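Local coordinates for Ras-interacting protein 1 (PDB 5KHO) that regulates GTPase signalling, cell architecture and adhesion in the vascular endothelium as blood vessels form, seen here in its Ras-associating domain, at residues H96-Q110 and R121-E135. Sequence-based numbering, arbitrary orientation.
Sequences HLRVLGDSERPLLVQ and RRFELRGREEARRLE
Phe-123 carries its ring from strand 121-127 to the start of helix 106-110, where the carbonyl O of Pro-106 lies at the ring edge, 3.4 Å from CZ. Around this aromatic group close Leu-100, whose CD2 comes within 4.0 Å of Phe-123 CE1, the CB of Pro-106, Val-109 CG1 and Gln-110 CB. Two residues earlier, Arg-121 reaches the same helix with an extended chain, CG anti to the backbone N (chi1 178°). Arg-121 NH2 donates a nearly straight bond (2.7 Å, 164°) to Val-109 O, in the guanidinium plane although the donor stands above the carbonyl plane; NH1 adds a weak bond to Gln-110 O, and Gln-110 CB covers one guanidinium face. NH2 also bridges to Asp-77.

On strand 96-99, before the turn at 101-104, Leu-97 splits its branches: CD1 touches Ala-131 O, while CD2 meets Arg-126 NE (3.5 Å) and Leu-134 CD1, itself over one face of the Arg-126 guanidinium. Glu-135, extended, lays CG against Leu-97 O (3.3 Å) and crosses Val-99 at about a right angle, OE1 against CG2. Val-99 sets CG2 against Ala-131 CB (3.6 Å) and CG1 over one face of Arg-128, whose NH1 makes a long salt bridge with Asp-102 OD1 (3.5 Å).

Within this ubiquitin-like domain, helix 128-135 packs beside edge strand 96-99, which strand 73-80 separates from 120-127. Helix 43-54 meets Leu-100 and Pro-106.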
# COMPACT_ATOMS: atom_id res chain seq x y z
N HIS B 96 7.42 -2.44 -9.77
CA HIS B 96 6.31 -1.55 -10.14
C HIS B 96 6.50 -0.24 -9.39
O HIS B 96 7.08 -0.23 -8.31
CB HIS B 96 4.95 -2.18 -9.80
CG HIS B 96 3.77 -1.29 -10.11
ND1 HIS B 96 3.39 -0.99 -11.40
CD2 HIS B 96 2.91 -0.64 -9.30
CE1 HIS B 96 2.34 -0.19 -11.37
NE2 HIS B 96 2.02 0.04 -10.11
N LEU B 97 6.03 0.85 -9.97
CA LEU B 97 6.01 2.14 -9.27
C LEU B 97 4.74 2.94 -9.54
O LEU B 97 3.97 2.61 -10.44
CB LEU B 97 7.27 2.96 -9.60
CG LEU B 97 7.58 3.48 -11.01
CD1 LEU B 97 6.73 4.70 -11.37
CD2 LEU B 97 9.05 3.85 -11.07
N ARG B 98 4.55 4.00 -8.77
CA ARG B 98 3.42 4.89 -8.93
C ARG B 98 3.90 6.32 -8.76
O ARG B 98 4.59 6.63 -7.79
CB ARG B 98 2.36 4.57 -7.90
CG ARG B 98 1.08 5.35 -8.05
CD ARG B 98 0.16 5.05 -6.89
NE ARG B 98 -0.46 6.29 -6.44
CZ ARG B 98 -0.12 6.96 -5.35
NH1 ARG B 98 0.81 6.49 -4.54
NH2 ARG B 98 -0.74 8.08 -5.06
N VAL B 99 3.53 7.19 -9.70
CA VAL B 99 3.88 8.60 -9.62
C VAL B 99 2.83 9.30 -8.78
O VAL B 99 1.66 9.37 -9.17
CB VAL B 99 3.98 9.26 -11.01
CG1 VAL B 99 4.31 10.75 -10.89
CG2 VAL B 99 5.02 8.54 -11.86
N LEU B 100 3.24 9.81 -7.63
CA LEU B 100 2.38 10.67 -6.82
C LEU B 100 1.97 11.91 -7.60
O LEU B 100 2.79 12.48 -8.32
CB LEU B 100 3.11 11.08 -5.53
CG LEU B 100 3.07 10.15 -4.30
CD1 LEU B 100 3.70 8.78 -4.55
CD2 LEU B 100 3.74 10.83 -3.10
N GLY B 101 0.71 12.30 -7.48
CA GLY B 101 0.26 13.63 -7.92
C GLY B 101 0.88 14.71 -7.04
O GLY B 101 1.28 14.42 -5.91
N ASP B 102 0.96 15.93 -7.54
CA ASP B 102 1.59 17.05 -6.81
C ASP B 102 0.89 17.41 -5.50
O ASP B 102 1.56 17.87 -4.57
CB ASP B 102 1.68 18.31 -7.67
CG ASP B 102 2.30 18.05 -9.03
OD1 ASP B 102 3.28 17.27 -9.13
OD2 ASP B 102 1.81 18.66 -10.00
N SER B 103 -0.43 17.20 -5.45
CA SER B 103 -1.27 17.51 -4.27
C SER B 103 -1.09 16.52 -3.12
O SER B 103 -1.36 16.85 -1.96
CB SER B 103 -2.76 17.52 -4.67
OG SER B 103 -3.04 18.56 -5.58
N GLU B 104 -0.64 15.31 -3.47
CA GLU B 104 -0.57 14.20 -2.54
C GLU B 104 0.41 14.46 -1.41
O GLU B 104 1.46 15.05 -1.63
CB GLU B 104 -0.20 12.93 -3.29
CG GLU B 104 -1.29 12.47 -4.25
CD GLU B 104 -1.20 11.00 -4.59
OE1 GLU B 104 -1.33 10.15 -3.67
OE2 GLU B 104 -1.00 10.69 -5.79
N ARG B 105 0.03 14.03 -0.21
CA ARG B 105 0.86 14.23 0.99
C ARG B 105 1.70 12.96 1.31
O ARG B 105 1.17 12.01 1.90
CB ARG B 105 -0.01 14.72 2.16
N PRO B 106 3.00 12.93 0.90
CA PRO B 106 3.85 11.71 0.89
C PRO B 106 4.05 11.00 2.23
O PRO B 106 4.23 9.78 2.24
CB PRO B 106 5.20 12.21 0.36
CG PRO B 106 4.85 13.41 -0.44
CD PRO B 106 3.75 14.07 0.34
N LEU B 107 4.04 11.75 3.33
CA LEU B 107 4.16 11.16 4.65
C LEU B 107 2.98 10.23 4.92
O LEU B 107 3.16 9.14 5.45
CB LEU B 107 4.26 12.23 5.74
CG LEU B 107 4.65 11.77 7.14
CD1 LEU B 107 6.15 11.55 7.24
CD2 LEU B 107 4.20 12.78 8.19
N LEU B 108 1.78 10.67 4.52
CA LEU B 108 0.55 9.88 4.61
C LEU B 108 0.56 8.65 3.70
O LEU B 108 0.15 7.57 4.14
CB LEU B 108 -0.68 10.74 4.33
CG LEU B 108 -1.32 11.62 5.43
CD1 LEU B 108 -1.76 10.79 6.63
CD2 LEU B 108 -0.43 12.77 5.87
N VAL B 109 1.03 8.81 2.46
CA VAL B 109 1.18 7.71 1.50
C VAL B 109 2.03 6.57 2.08
O VAL B 109 1.64 5.40 1.98
CB VAL B 109 1.71 8.20 0.12
CG1 VAL B 109 2.19 7.05 -0.78
CG2 VAL B 109 0.66 9.03 -0.61
N GLN B 110 3.16 6.89 2.71
CA GLN B 110 3.94 5.82 3.34
C GLN B 110 3.37 5.33 4.67
O GLN B 110 3.50 4.15 4.99
CB GLN B 110 5.44 6.13 3.42
CG GLN B 110 5.92 6.84 4.67
CD GLN B 110 7.33 6.44 5.07
OE1 GLN B 110 8.25 6.42 4.24
NE2 GLN B 110 7.51 6.12 6.35
N ARG B 121 9.70 -1.48 -0.19
CA ARG B 121 9.06 -0.27 -0.65
C ARG B 121 9.89 0.96 -0.26
O ARG B 121 10.22 1.14 0.92
CB ARG B 121 7.67 -0.18 -0.07
CG ARG B 121 6.89 1.06 -0.43
CD ARG B 121 5.78 1.27 0.58
NE ARG B 121 4.85 2.30 0.14
CZ ARG B 121 3.96 2.90 0.93
NH1 ARG B 121 3.90 2.58 2.23
NH2 ARG B 121 3.15 3.82 0.44
N ARG B 122 10.20 1.79 -1.26
CA ARG B 122 10.95 3.02 -1.06
C ARG B 122 10.42 4.14 -1.96
O ARG B 122 9.82 3.86 -3.00
CB ARG B 122 12.45 2.80 -1.30
CG ARG B 122 12.87 2.63 -2.75
CD ARG B 122 14.29 2.13 -2.88
NE ARG B 122 14.75 2.17 -4.26
CZ ARG B 122 15.97 1.83 -4.68
NH1 ARG B 122 16.28 1.93 -5.96
NH2 ARG B 122 16.89 1.38 -3.82
N PHE B 123 10.65 5.39 -1.54
CA PHE B 123 10.38 6.55 -2.39
C PHE B 123 11.55 6.78 -3.34
O PHE B 123 12.70 6.74 -2.92
CB PHE B 123 10.14 7.81 -1.56
CG PHE B 123 8.72 7.97 -1.09
CD1 PHE B 123 7.67 8.07 -2.00
CD2 PHE B 123 8.44 8.04 0.28
CE1 PHE B 123 6.37 8.22 -1.55
CE2 PHE B 123 7.14 8.20 0.73
CZ PHE B 123 6.10 8.29 -0.18
N GLU B 124 11.25 7.02 -4.61
CA GLU B 124 12.27 7.29 -5.63
C GLU B 124 12.08 8.67 -6.28
O GLU B 124 10.95 9.14 -6.45
CB GLU B 124 12.29 6.18 -6.69
CG GLU B 124 12.91 4.86 -6.20
CD GLU B 124 12.93 3.74 -7.25
OE1 GLU B 124 12.14 3.77 -8.23
OE2 GLU B 124 13.73 2.80 -7.09
N LEU B 125 13.20 9.31 -6.62
CA LEU B 125 13.17 10.52 -7.42
C LEU B 125 13.55 10.17 -8.84
O LEU B 125 14.66 9.68 -9.09
CB LEU B 125 14.13 11.57 -6.89
CG LEU B 125 13.76 13.06 -6.91
CD1 LEU B 125 15.01 13.86 -7.27
CD2 LEU B 125 12.61 13.42 -7.83
N ARG B 126 12.63 10.40 -9.78
CA ARG B 126 12.85 10.04 -11.18
C ARG B 126 12.44 11.14 -12.15
O ARG B 126 11.59 11.99 -11.83
CB ARG B 126 12.10 8.76 -11.52
CG ARG B 126 12.75 7.48 -11.01
CD ARG B 126 11.93 6.29 -11.48
NE ARG B 126 12.33 5.06 -10.81
CZ ARG B 126 13.28 4.24 -11.24
NH1 ARG B 126 13.97 4.51 -12.34
NH2 ARG B 126 13.54 3.13 -10.55
N GLY B 127 13.04 11.13 -13.34
CA GLY B 127 12.53 11.91 -14.46
C GLY B 127 11.09 11.49 -14.71
O GLY B 127 10.79 10.29 -14.76
N ARG B 128 10.20 12.49 -14.84
CA ARG B 128 8.76 12.26 -15.02
C ARG B 128 8.41 11.32 -16.18
O ARG B 128 7.54 10.47 -16.03
CB ARG B 128 8.01 13.58 -15.14
CG ARG B 128 6.53 13.47 -14.83
CD ARG B 128 5.98 14.83 -14.45
NE ARG B 128 4.84 14.72 -13.55
CZ ARG B 128 4.91 14.79 -12.22
NH1 ARG B 128 3.80 14.69 -11.49
NH2 ARG B 128 6.07 14.97 -11.61
N GLU B 129 9.08 11.47 -17.32
CA GLU B 129 8.87 10.56 -18.46
C GLU B 129 9.32 9.10 -18.26
O GLU B 129 8.58 8.17 -18.59
CB GLU B 129 9.40 11.16 -19.76
CG GLU B 129 8.40 12.10 -20.42
CD GLU B 129 6.96 11.60 -20.36
OE1 GLU B 129 6.67 10.43 -20.74
OE2 GLU B 129 6.10 12.39 -19.91
N GLU B 130 10.53 8.90 -17.72
CA GLU B 130 10.98 7.59 -17.25
C GLU B 130 9.92 6.93 -16.35
O GLU B 130 9.56 5.76 -16.54
CB GLU B 130 12.30 7.77 -16.48
CG GLU B 130 13.08 6.48 -16.22
CD GLU B 130 14.24 6.67 -15.23
OE1 GLU B 130 14.80 5.64 -14.78
OE2 GLU B 130 14.61 7.83 -14.90
N ALA B 131 9.38 7.73 -15.41
CA ALA B 131 8.46 7.28 -14.38
C ALA B 131 7.07 6.90 -14.91
O ALA B 131 6.55 5.83 -14.57
CB ALA B 131 8.34 8.35 -13.31
N ARG B 132 6.50 7.78 -15.74
CA ARG B 132 5.20 7.56 -16.39
C ARG B 132 5.22 6.32 -17.29
O ARG B 132 4.22 5.61 -17.39
CB ARG B 132 4.75 8.85 -17.11
CG ARG B 132 3.73 8.70 -18.24
CD ARG B 132 3.01 10.00 -18.61
NE ARG B 132 3.88 11.18 -18.66
CZ ARG B 132 3.66 12.31 -17.98
NH1 ARG B 132 4.51 13.33 -18.09
NH2 ARG B 132 2.59 12.43 -17.21
N ARG B 133 6.38 6.03 -17.90
CA ARG B 133 6.61 4.79 -18.66
C ARG B 133 6.58 3.56 -17.77
O ARG B 133 5.79 2.64 -18.02
CB ARG B 133 7.94 4.82 -19.44
CG ARG B 133 8.33 3.50 -20.10
CD ARG B 133 9.58 3.62 -20.98
NE ARG B 133 10.82 3.78 -20.22
CZ ARG B 133 11.56 2.78 -19.75
NH1 ARG B 133 11.20 1.52 -19.95
NH2 ARG B 133 12.68 3.04 -19.06
N LEU B 134 7.43 3.54 -16.74
CA LEU B 134 7.50 2.41 -15.79
C LEU B 134 6.19 2.18 -15.03
O LEU B 134 5.86 1.04 -14.72
CB LEU B 134 8.66 2.56 -14.80
CG LEU B 134 10.09 2.67 -15.35
CD1 LEU B 134 11.03 3.22 -14.29
CD2 LEU B 134 10.61 1.35 -15.92
N GLU B 135 5.45 3.27 -14.77
CA GLU B 135 4.12 3.19 -14.15
C GLU B 135 3.11 2.45 -15.03
O GLU B 135 2.14 1.90 -14.53
CB GLU B 135 3.59 4.59 -13.80
CG GLU B 135 2.57 4.57 -12.67
CD GLU B 135 1.82 5.88 -12.47
OE1 GLU B 135 2.20 6.92 -13.06
OE2 GLU B 135 0.82 5.86 -11.71